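Local coordinates for polyguluronate lyase (PDB 1UAI), which probably cleaves the poly(alpha-L-guluronate) blocks of alginate as a lyase and is built as a jellyroll beta-sandwich, at residues T52-N61 and C206-Y217; F128-Y136 and T143-L154. All blocks are in the same frame, centred on the assembly; numbering follows the deposited sequence.

Overall arrangement
Contacts 1 and 2 belong to different sheets of the jellyroll sandwich, their centres 18 Å apart and their nearest atoms about 6 Å. Along the chain, contact 2 is nested inside the long loop that contact 1 closes. Contact 1 joins the early strand 54-59 to the last strand, 211-223, in regular antiparallel pairing; most of its residues are buried, with a polar face of R57, Y211 and Q213 backing onto an apolar one. Contact 2 is local, within the hairpin 134-139/144-149, the turn before it and the loop after it, lies farther from the centre, and has more exposed residues: a bulge interrupts its pairing, and its side-chain chemistry includes stacked rings and a histidine-carboxylate hydrogen bond.

Contact 1: residues T52-N61 and C206-Y217; sequences TGVQFRAAVN and CSSSNYGQVSLY
R57 of strand 54-59 reaches across to two residues of strand 211-217 and meets them in quite different ways. Its guanidinium lies flat on the Y211 ring, planes 8° apart, with CZ 4.0 Å from the ring centroid in an off-centre cation-pi contact. The methylene before it does the central touching: R57 CD sits over the ring face, 3.6 Å from the centroid of Y211. The chain is extended as far as CD, and the bend at chi3 (-61°) turns NE and NH2 toward Q213 OE1. The Q213 amide, by contrast, comes in at the guanidinium edge, nearly coplanar with it, and its OE1 takes two bonds, 2.8 Å from R57 NE and 2.9 Å from R57 NH2. That side-on grip fixes the rotation of the guanidinium while Y211 covers one face. The Q55 amide stacks on that of Q213, planes 18° apart; Q55 NE2 bonds P43 O and Q213 NE2 bonds N104 OD1. On the other face of the sheet F56 CE2 packs 3.7 Å from L216 CB. Six backbone bonds join V54, F56 and A58 to L216, V214 and G212, a regular antiparallel pairing. Beyond it, N61 ND2 bonds S208 OG, the two residues also sharing a water. Strand 45-47 flanks 54-59 and strand 95-105 flanks 211-217 in this sheet, while F56 and L216 pack on L75 of strand 72-79, in the other sheet of the sandwich.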
loop_
_atom_site.group_PDB
_atom_site.type_symbol
_atom_site.label_atom_id
_atom_site.label_comp_id
_atom_site.label_asym_id
_atom_site.label_seq_id
_atom_site.Cartn_x
_atom_site.Cartn_y
_atom_site.Cartn_z
ATOM N N THR A 52 13.125 7.631 10.009
ATOM C CA THR A 52 11.863 7.763 10.729
ATOM C C THR A 52 10.772 6.837 10.203
ATOM O O THR A 52 9.742 6.660 10.849
ATOM C CB THR A 52 11.326 9.202 10.653
ATOM O OG1 THR A 52 11.289 9.619 9.283
ATOM C CG2 THR A 52 12.207 10.148 11.455
ATOM N N GLY A 53 10.989 6.257 9.027
ATOM C CA GLY A 53 9.992 5.368 8.462
ATOM C C GLY A 53 10.520 4.589 7.278
ATOM O O GLY A 53 11.725 4.567 7.019
ATOM N N VAL A 54 9.609 3.947 6.555
ATOM C CA VAL A 54 9.979 3.147 5.401
ATOM C C VAL A 54 9.567 3.806 4.095
ATOM O O VAL A 54 8.412 4.198 3.911
ATOM C CB VAL A 54 9.335 1.742 5.473
ATOM C CG1 VAL A 54 9.728 0.915 4.252
ATOM C CG2 VAL A 54 9.764 1.044 6.755
ATOM N N GLN A 55 10.535 3.928 3.196
ATOM C CA GLN A 55 10.313 4.506 1.881
ATOM C C GLN A 55 9.987 3.405 0.875
ATOM O O GLN A 55 10.744 2.440 0.736
ATOM C CB GLN A 55 11.571 5.254 1.429
ATOM C CG GLN A 55 11.578 5.674 -0.032
ATOM C CD GLN A 55 12.817 6.468 -0.383
ATOM O OE1 GLN A 55 13.069 7.523 0.198
ATOM N NE2 GLN A 55 13.605 5.964 -1.327
ATOM N N PHE A 56 8.850 3.556 0.200
ATOM C CA PHE A 56 8.405 2.623 -0.833
ATOM C C PHE A 56 8.349 3.430 -2.125
ATOM O O PHE A 56 7.681 4.466 -2.180
ATOM C CB PHE A 56 6.997 2.106 -0.543
ATOM C CG PHE A 56 6.901 1.210 0.656
ATOM C CD1 PHE A 56 7.043 -0.167 0.525
ATOM C CD2 PHE A 56 6.617 1.741 1.909
ATOM C CE1 PHE A 56 6.897 -1.006 1.627
ATOM C CE2 PHE A 56 6.470 0.911 3.018
ATOM C CZ PHE A 56 6.608 -0.467 2.876
ATOM N N ARG A 57 9.043 2.967 -3.158
ATOM C CA ARG A 57 9.047 3.671 -4.435
ATOM C C ARG A 57 8.842 2.700 -5.587
ATOM O O ARG A 57 9.428 1.619 -5.605
ATOM C CB ARG A 57 10.371 4.420 -4.633
ATOM C CG ARG A 57 10.434 5.216 -5.936
ATOM C CD ARG A 57 11.792 5.873 -6.163
ATOM N NE ARG A 57 12.130 6.824 -5.109
ATOM C CZ ARG A 57 13.228 7.573 -5.105
ATOM N NH1 ARG A 57 14.096 7.482 -6.106
ATOM N NH2 ARG A 57 13.464 8.405 -4.099
ATOM N N ALA A 58 7.996 3.090 -6.537
ATOM C CA ALA A 58 7.728 2.282 -7.722
ATOM C C ALA A 58 7.612 3.218 -8.921
ATOM O O ALA A 58 6.719 4.068 -8.979
ATOM C CB ALA A 58 6.442 1.478 -7.548
ATOM N N ALA A 59 8.534 3.061 -9.868
ATOM C CA ALA A 59 8.570 3.884 -11.074
ATOM C C ALA A 59 7.671 3.310 -12.161
ATOM O O ALA A 59 7.360 2.122 -12.157
ATOM C CB ALA A 59 10.002 4.002 -11.580
ATOM N N VAL A 60 7.274 4.156 -13.106
ATOM C CA VAL A 60 6.377 3.732 -14.174
ATOM C C VAL A 60 6.910 2.612 -15.062
ATOM O O VAL A 60 6.131 1.911 -15.710
ATOM C CB VAL A 60 5.967 4.929 -15.069
ATOM C CG1 VAL A 60 5.327 6.013 -14.211
ATOM C CG2 VAL A 60 7.177 5.476 -15.820
ATOM N N ASN A 61 8.229 2.440 -15.089
ATOM C CA ASN A 61 8.845 1.394 -15.902
ATOM C C ASN A 61 9.146 0.164 -15.050
ATOM O O ASN A 61 9.869 -0.737 -15.474
ATOM C CB ASN A 61 10.141 1.913 -16.534
ATOM C CG ASN A 61 11.216 2.196 -15.505
ATOM O OD1 ASN A 61 10.927 2.374 -14.322
ATOM N ND2 ASN A 61 12.466 2.248 -15.951
ATOM N N CYS A 206 9.503 7.138 -19.911
ATOM C CA CYS A 206 9.552 5.763 -19.437
ATOM C C CYS A 206 10.905 5.639 -18.753
ATOM O O CYS A 206 11.877 5.142 -19.327
ATOM C CB CYS A 206 9.444 4.806 -20.615
ATOM S SG CYS A 206 9.280 3.066 -20.127
ATOM N N SER A 207 10.948 6.096 -17.508
ATOM C CA SER A 207 12.180 6.126 -16.740
ATOM C C SER A 207 11.970 5.846 -15.260
ATOM O O SER A 207 10.888 6.081 -14.719
ATOM C CB SER A 207 12.811 7.509 -16.919
ATOM O OG SER A 207 13.797 7.782 -15.946
ATOM N N SER A 208 13.017 5.359 -14.602
ATOM C CA SER A 208 12.939 5.066 -13.179
ATOM C C SER A 208 12.878 6.352 -12.361
ATOM O O SER A 208 12.653 6.308 -11.153
ATOM C CB SER A 208 14.135 4.216 -12.742
ATOM O OG SER A 208 14.074 2.924 -13.319
ATOM N N SER A 209 13.072 7.493 -13.017
ATOM C CA SER A 209 13.015 8.787 -12.335
ATOM C C SER A 209 11.590 9.353 -12.341
ATOM O O SER A 209 11.334 10.423 -11.788
ATOM C CB SER A 209 13.966 9.783 -13.002
ATOM O OG SER A 209 13.566 10.056 -14.331
ATOM N N ASN A 210 10.681 8.624 -12.981
ATOM C CA ASN A 210 9.264 8.989 -13.078
ATOM C C ASN A 210 8.591 7.971 -12.162
ATOM O O ASN A 210 8.379 6.823 -12.555
ATOM C CB ASN A 210 8.805 8.818 -14.527
ATOM C CG ASN A 210 7.356 9.188 -14.733
ATOM O OD1 ASN A 210 6.646 9.540 -13.790
ATOM N ND2 ASN A 210 6.900 9.104 -15.977
ATOM N N TYR A 211 8.239 8.394 -10.951
ATOM C CA TYR A 211 7.713 7.443 -9.982
ATOM C C TYR A 211 6.746 7.942 -8.927
ATOM O O TYR A 211 6.556 9.142 -8.725
ATOM C CB TYR A 211 8.906 6.818 -9.252
ATOM C CG TYR A 211 9.722 7.837 -8.464
ATOM C CD1 TYR A 211 9.350 8.220 -7.172
ATOM C CD2 TYR A 211 10.854 8.435 -9.023
ATOM C CE1 TYR A 211 10.087 9.169 -6.456
ATOM C CE2 TYR A 211 11.595 9.387 -8.317
ATOM C CZ TYR A 211 11.208 9.748 -7.036
ATOM O OH TYR A 211 11.948 10.677 -6.339
ATOM N N GLY A 212 6.152 6.966 -8.250
ATOM C CA GLY A 212 5.267 7.233 -7.142
ATOM C C GLY A 212 6.040 6.763 -5.919
ATOM O O GLY A 212 6.785 5.778 -5.986
ATOM N N GLN A 213 5.895 7.474 -4.807
ATOM C CA GLN A 213 6.581 7.100 -3.578
ATOM C C GLN A 213 5.715 7.407 -2.372
ATOM O O GLN A 213 5.043 8.439 -2.321
ATOM C CB GLN A 213 7.911 7.846 -3.443
ATOM C CG GLN A 213 8.633 7.572 -2.126
ATOM C CD GLN A 213 9.997 8.227 -2.063
ATOM O OE1 GLN A 213 10.870 7.941 -2.881
ATOM N NE2 GLN A 213 10.187 9.111 -1.092
ATOM N N VAL A 214 5.742 6.490 -1.412
ATOM C CA VAL A 214 4.994 6.610 -0.170
ATOM C C VAL A 214 5.935 6.285 0.988
ATOM O O VAL A 214 6.790 5.406 0.870
ATOM C CB VAL A 214 3.814 5.602 -0.126
ATOM C CG1 VAL A 214 3.174 5.597 1.253
ATOM C CG2 VAL A 214 2.787 5.952 -1.186
ATOM N N SER A 215 5.786 7.005 2.094
ATOM C CA SER A 215 6.583 6.755 3.289
ATOM C C SER A 215 5.613 6.271 4.359
ATOM O O SER A 215 4.589 6.906 4.618
ATOM C CB SER A 215 7.296 8.025 3.755
ATOM O OG SER A 215 8.377 8.347 2.896
ATOM N N LEU A 216 5.941 5.134 4.963
ATOM C CA LEU A 216 5.110 4.518 5.987
ATOM C C LEU A 216 5.783 4.665 7.349
ATOM O O LEU A 216 6.901 4.190 7.557
ATOM C CB LEU A 216 4.911 3.046 5.633
ATOM C CG LEU A 216 3.858 2.217 6.366
ATOM C CD1 LEU A 216 2.496 2.881 6.255
ATOM C CD2 LEU A 216 3.818 0.821 5.756
ATOM N N TYR A 217 5.079 5.315 8.270
ATOM C CA TYR A 217 5.588 5.604 9.608
ATOM C C TYR A 217 5.039 4.742 10.733
ATOM O O TYR A 217 5.694 4.569 11.762
ATOM C CB TYR A 217 5.332 7.080 9.909
ATOM C CG TYR A 217 6.106 7.979 8.979
ATOM C CD1 TYR A 217 7.469 8.182 9.175
ATOM C CD2 TYR A 217 5.504 8.560 7.861
ATOM C CE1 TYR A 217 8.221 8.930 8.288
ATOM C CE2 TYR A 217 6.255 9.317 6.957
ATOM C CZ TYR A 217 7.616 9.492 7.183
ATOM O OH TYR A 217 8.393 10.206 6.300
HETATM O O HOH W 1 10.371 11.987 8.237
HETATM O O HOH W 2 12.875 10.290 -1.560
HETATM O O HOH W 3 14.165 6.502 -8.829
HETATM O O HOH W 4 12.135 1.094 -12.233
#

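Contact 2: residues F128-Y136 and T143-L154; sequences FRLEGTSLY and THHKLVTSDYKL
Y136 is sandwiched between H144 on one ring face and L147 on the opposite one. Its CB starts beside backbone oxygens, 3.5 Å from T143 O. With CG anti to the carbonyl carbon (chi1 -58°), the ring runs between those two side chains. CD1 passes H144 CA and L147 CA; CE1 touches L147 CD1 at 3.6 Å, a methyl that makes a CH-pi contact toward the rim. Across the ring, CE2 and CZ lie against the imidazole, with CZ 3.5 Å from H144 CD2. This offset stack, planes 18° apart, carries the tyrosine OH past H144 NE2 without a bond. The imidazole is turned instead to E131: H144 NE2 donates to E131 OE1 at 2.8 Å, nearly in its own ring plane but from above the carboxylate plane. The other oxygen, E131 OE2, takes R129 NE on its anti side in a salt bridge and a water shared with T143 OG1, while the T143 methyl CG2 covers a face of the R129 guanidinium.

L135 O accepts from V148 N at 2.7 Å and only weakly from T149 N, a classic beta bulge, and L135 N donates to T149 O. At the type II' turn E131-S134, T133 O accepts from Y152 N; L130 CD2 packs against Y152 CD2, and Y152 OH bonds T156 O.

The E131 carboxylate spans an arginine and an imidazole, so its negative charge is probably stabilised, and H144 is held in rotation by its bond to E131 and by the stack on Y136; T143 O stays buried against Y136 without a partner.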
loop_
_atom_site.group_PDB
_atom_site.type_symbol
_atom_site.label_atom_id
_atom_site.label_comp_id
_atom_site.label_asym_id
_atom_site.label_seq_id
_atom_site.Cartn_x
_atom_site.Cartn_y
_atom_site.Cartn_z
ATOM N N PHE A 128 -6.806 3.658 -0.460
ATOM C CA PHE A 128 -6.524 5.083 -0.293
ATOM C C PHE A 128 -5.777 5.417 -1.581
ATOM O O PHE A 128 -4.670 4.920 -1.819
ATOM C CB PHE A 128 -5.629 5.328 0.923
ATOM C CG PHE A 128 -6.372 5.370 2.234
ATOM C CD1 PHE A 128 -6.528 6.573 2.920
ATOM C CD2 PHE A 128 -6.903 4.211 2.792
ATOM C CE1 PHE A 128 -7.199 6.621 4.142
ATOM C CE2 PHE A 128 -7.577 4.247 4.013
ATOM C CZ PHE A 128 -7.724 5.454 4.687
ATOM N N ARG A 129 -6.396 6.255 -2.405
ATOM C CA ARG A 129 -5.857 6.611 -3.708
ATOM C C ARG A 129 -5.680 8.112 -3.897
ATOM O O ARG A 129 -6.638 8.880 -3.784
ATOM C CB ARG A 129 -6.803 6.065 -4.785
ATOM C CG ARG A 129 -6.412 6.378 -6.220
ATOM C CD ARG A 129 -7.504 5.942 -7.196
ATOM N NE ARG A 129 -7.114 6.195 -8.580
ATOM C CZ ARG A 129 -6.673 5.265 -9.421
ATOM N NH1 ARG A 129 -6.574 4.001 -9.035
ATOM N NH2 ARG A 129 -6.299 5.607 -10.648
ATOM N N LEU A 130 -4.453 8.527 -4.195
ATOM C CA LEU A 130 -4.173 9.936 -4.428
ATOM C C LEU A 130 -4.049 10.216 -5.922
ATOM O O LEU A 130 -3.374 9.481 -6.648
ATOM C CB LEU A 130 -2.868 10.360 -3.742
ATOM C CG LEU A 130 -2.443 11.820 -3.957
ATOM C CD1 LEU A 130 -3.465 12.749 -3.311
ATOM C CD2 LEU A 130 -1.061 12.061 -3.367
ATOM N N GLU A 131 -4.727 11.268 -6.370
ATOM C CA GLU A 131 -4.661 11.717 -7.758
ATOM C C GLU A 131 -4.372 13.214 -7.656
ATOM O O GLU A 131 -5.264 14.003 -7.347
ATOM C CB GLU A 131 -5.988 11.478 -8.488
ATOM C CG GLU A 131 -6.431 10.022 -8.484
ATOM C CD GLU A 131 -7.558 9.730 -9.461
ATOM O OE1 GLU A 131 -8.269 10.672 -9.871
ATOM O OE2 GLU A 131 -7.742 8.547 -9.815
ATOM N N GLY A 132 -3.119 13.600 -7.889
ATOM C CA GLY A 132 -2.748 15.002 -7.784
ATOM C C GLY A 132 -2.806 15.421 -6.325
ATOM O O GLY A 132 -2.002 14.962 -5.513
ATOM N N THR A 133 -3.748 16.298 -5.983
ATOM C CA THR A 133 -3.911 16.734 -4.601
ATOM C C THR A 133 -5.244 16.225 -4.057
ATOM O O THR A 133 -5.672 16.621 -2.975
ATOM C CB THR A 133 -3.874 18.276 -4.461
ATOM O OG1 THR A 133 -4.974 18.856 -5.169
ATOM C CG2 THR A 133 -2.573 18.828 -5.019
ATOM N N SER A 134 -5.897 15.344 -4.810
ATOM C CA SER A 134 -7.175 14.788 -4.390
ATOM C C SER A 134 -7.014 13.361 -3.899
ATOM O O SER A 134 -6.678 12.459 -4.669
ATOM C CB SER A 134 -8.185 14.834 -5.539
ATOM O OG SER A 134 -8.579 16.167 -5.811
ATOM N N LEU A 135 -7.244 13.177 -2.604
ATOM C CA LEU A 135 -7.144 11.872 -1.967
ATOM C C LEU A 135 -8.541 11.272 -1.867
ATOM O O LEU A 135 -9.465 11.914 -1.365
ATOM C CB LEU A 135 -6.542 12.017 -0.568
ATOM C CG LEU A 135 -6.447 10.741 0.269
ATOM C CD1 LEU A 135 -5.557 9.720 -0.429
ATOM C CD2 LEU A 135 -5.902 11.084 1.643
ATOM N N TYR A 136 -8.682 10.040 -2.346
ATOM C CA TYR A 136 -9.961 9.341 -2.337
ATOM C C TYR A 136 -9.910 8.014 -1.611
ATOM O O TYR A 136 -8.846 7.410 -1.456
ATOM C CB TYR A 136 -10.393 8.986 -3.759
ATOM C CG TYR A 136 -10.535 10.135 -4.711
ATOM C CD1 TYR A 136 -11.759 10.770 -4.885
ATOM C CD2 TYR A 136 -9.449 10.572 -5.467
ATOM C CE1 TYR A 136 -11.904 11.809 -5.794
ATOM C CE2 TYR A 136 -9.581 11.611 -6.375
ATOM C CZ TYR A 136 -10.810 12.224 -6.536
ATOM O OH TYR A 136 -10.944 13.246 -7.449
ATOM N N THR A 143 -12.943 4.644 -8.582
ATOM C CA THR A 143 -11.763 5.331 -8.066
ATOM C C THR A 143 -12.072 6.633 -7.331
ATOM O O THR A 143 -11.208 7.167 -6.634
ATOM C CB THR A 143 -10.774 5.668 -9.204
ATOM O OG1 THR A 143 -11.424 6.517 -10.158
ATOM C CG2 THR A 143 -10.293 4.400 -9.897
ATOM N N HIS A 144 -13.294 7.142 -7.487
ATOM C CA HIS A 144 -13.691 8.397 -6.849
ATOM C C HIS A 144 -14.867 8.237 -5.883
ATOM O O HIS A 144 -15.616 9.183 -5.646
ATOM C CB HIS A 144 -14.062 9.428 -7.920
ATOM C CG HIS A 144 -12.920 9.838 -8.796
ATOM N ND1 HIS A 144 -13.098 10.573 -9.949
ATOM C CD2 HIS A 144 -11.585 9.632 -8.685
ATOM C CE1 HIS A 144 -11.925 10.800 -10.511
ATOM N NE2 HIS A 144 -10.990 10.239 -9.765
ATOM N N HIS A 145 -15.020 7.043 -5.320
ATOM C CA HIS A 145 -16.114 6.764 -4.394
ATOM C C HIS A 145 -16.324 7.863 -3.352
ATOM O O HIS A 145 -17.443 8.348 -3.167
ATOM C CB HIS A 145 -15.862 5.424 -3.703
ATOM C CG HIS A 145 -16.817 5.129 -2.590
ATOM N ND1 HIS A 145 -18.149 4.841 -2.802
ATOM C CD2 HIS A 145 -16.633 5.097 -1.249
ATOM C CE1 HIS A 145 -18.743 4.645 -1.638
ATOM N NE2 HIS A 145 -17.845 4.796 -0.681
ATOM N N LYS A 146 -15.252 8.253 -2.672
ATOM C CA LYS A 146 -15.334 9.297 -1.659
ATOM C C LYS A 146 -14.091 10.170 -1.661
ATOM O O LYS A 146 -12.979 9.685 -1.462
ATOM C CB LYS A 146 -15.517 8.681 -0.265
ATOM C CG LYS A 146 -15.321 9.657 0.898
ATOM C CD LYS A 146 -16.350 10.778 0.914
ATOM C CE LYS A 146 -16.101 11.708 2.094
ATOM N NZ LYS A 146 -17.092 12.814 2.165
ATOM N N LEU A 147 -14.283 11.460 -1.908
ATOM C CA LEU A 147 -13.173 12.400 -1.882
ATOM C C LEU A 147 -12.916 12.743 -0.419
ATOM O O LEU A 147 -13.805 13.242 0.270
ATOM C CB LEU A 147 -13.526 13.682 -2.641
ATOM C CG LEU A 147 -12.483 14.801 -2.544
ATOM C CD1 LEU A 147 -11.243 14.421 -3.339
ATOM C CD2 LEU A 147 -13.073 16.105 -3.064
ATOM N N VAL A 148 -11.715 12.454 0.063
ATOM C CA VAL A 148 -11.360 12.774 1.439
ATOM C C VAL A 148 -11.015 14.261 1.495
ATOM O O VAL A 148 -11.499 14.993 2.359
ATOM C CB VAL A 148 -10.150 11.940 1.906
ATOM C CG1 VAL A 148 -9.723 12.372 3.301
ATOM C CG2 VAL A 148 -10.511 10.458 1.894
ATOM N N THR A 149 -10.177 14.696 0.561
ATOM C CA THR A 149 -9.777 16.093 0.469
ATOM C C THR A 149 -9.185 16.374 -0.904
ATOM O O THR A 149 -8.530 15.512 -1.493
ATOM C CB THR A 149 -8.717 16.464 1.534
ATOM O OG1 THR A 149 -8.280 17.813 1.319
ATOM C CG2 THR A 149 -7.514 15.536 1.450
ATOM N N SER A 150 -9.441 17.571 -1.421
ATOM C CA SER A 150 -8.897 17.982 -2.710
ATOM C C SER A 150 -7.666 18.836 -2.425
ATOM O O SER A 150 -7.076 19.424 -3.333
ATOM C CB SER A 150 -9.927 18.810 -3.480
ATOM O OG SER A 150 -10.305 19.961 -2.741
ATOM N N ASP A 151 -7.276 18.880 -1.156
ATOM C CA ASP A 151 -6.142 19.682 -0.727
ATOM C C ASP A 151 -5.067 18.864 -0.009
ATOM O O ASP A 151 -4.502 19.311 0.992
ATOM C CB ASP A 151 -6.665 20.818 0.167
ATOM C CG ASP A 151 -5.621 21.878 0.464
ATOM O OD1 ASP A 151 -4.782 22.172 -0.411
ATOM O OD2 ASP A 151 -5.657 22.440 1.580
ATOM N N TYR A 152 -4.789 17.660 -0.509
ATOM C CA TYR A 152 -3.745 16.837 0.093
ATOM C C TYR A 152 -2.407 17.367 -0.402
ATOM O O TYR A 152 -2.170 17.457 -1.608
ATOM C CB TYR A 152 -3.855 15.361 -0.301
ATOM C CG TYR A 152 -2.710 14.569 0.289
ATOM C CD1 TYR A 152 -2.705 14.222 1.641
ATOM C CD2 TYR A 152 -1.567 14.294 -0.465
ATOM C CE1 TYR A 152 -1.588 13.633 2.230
ATOM C CE2 TYR A 152 -0.444 13.709 0.116
ATOM C CZ TYR A 152 -0.460 13.387 1.462
ATOM O OH TYR A 152 0.670 12.855 2.039
ATOM N N LYS A 153 -1.531 17.698 0.536
ATOM C CA LYS A 153 -0.223 18.239 0.205
ATOM C C LYS A 153 0.853 17.174 0.352
ATOM O O LYS A 153 0.958 16.526 1.392
ATOM C CB LYS A 153 0.059 19.439 1.110
ATOM C CG LYS A 153 -1.034 20.494 0.991
ATOM C CD LYS A 153 -0.945 21.574 2.051
ATOM C CE LYS A 153 -2.085 22.570 1.880
ATOM N NZ LYS A 153 -2.089 23.621 2.931
ATOM N N LEU A 154 1.641 16.983 -0.701
ATOM C CA LEU A 154 2.696 15.982 -0.673
ATOM C C LEU A 154 3.553 16.098 0.578
ATOM O O LEU A 154 3.863 17.198 1.047
ATOM C CB LEU A 154 3.579 16.090 -1.921
ATOM C CG LEU A 154 2.940 15.683 -3.253
ATOM C CD1 LEU A 154 3.962 15.842 -4.369
ATOM C CD2 LEU A 154 2.453 14.243 -3.182
HETATM O O HOH W 5 -9.471 7.723 -11.642
HETATM O O HOH W 6 -0.454 16.144 -3.571
#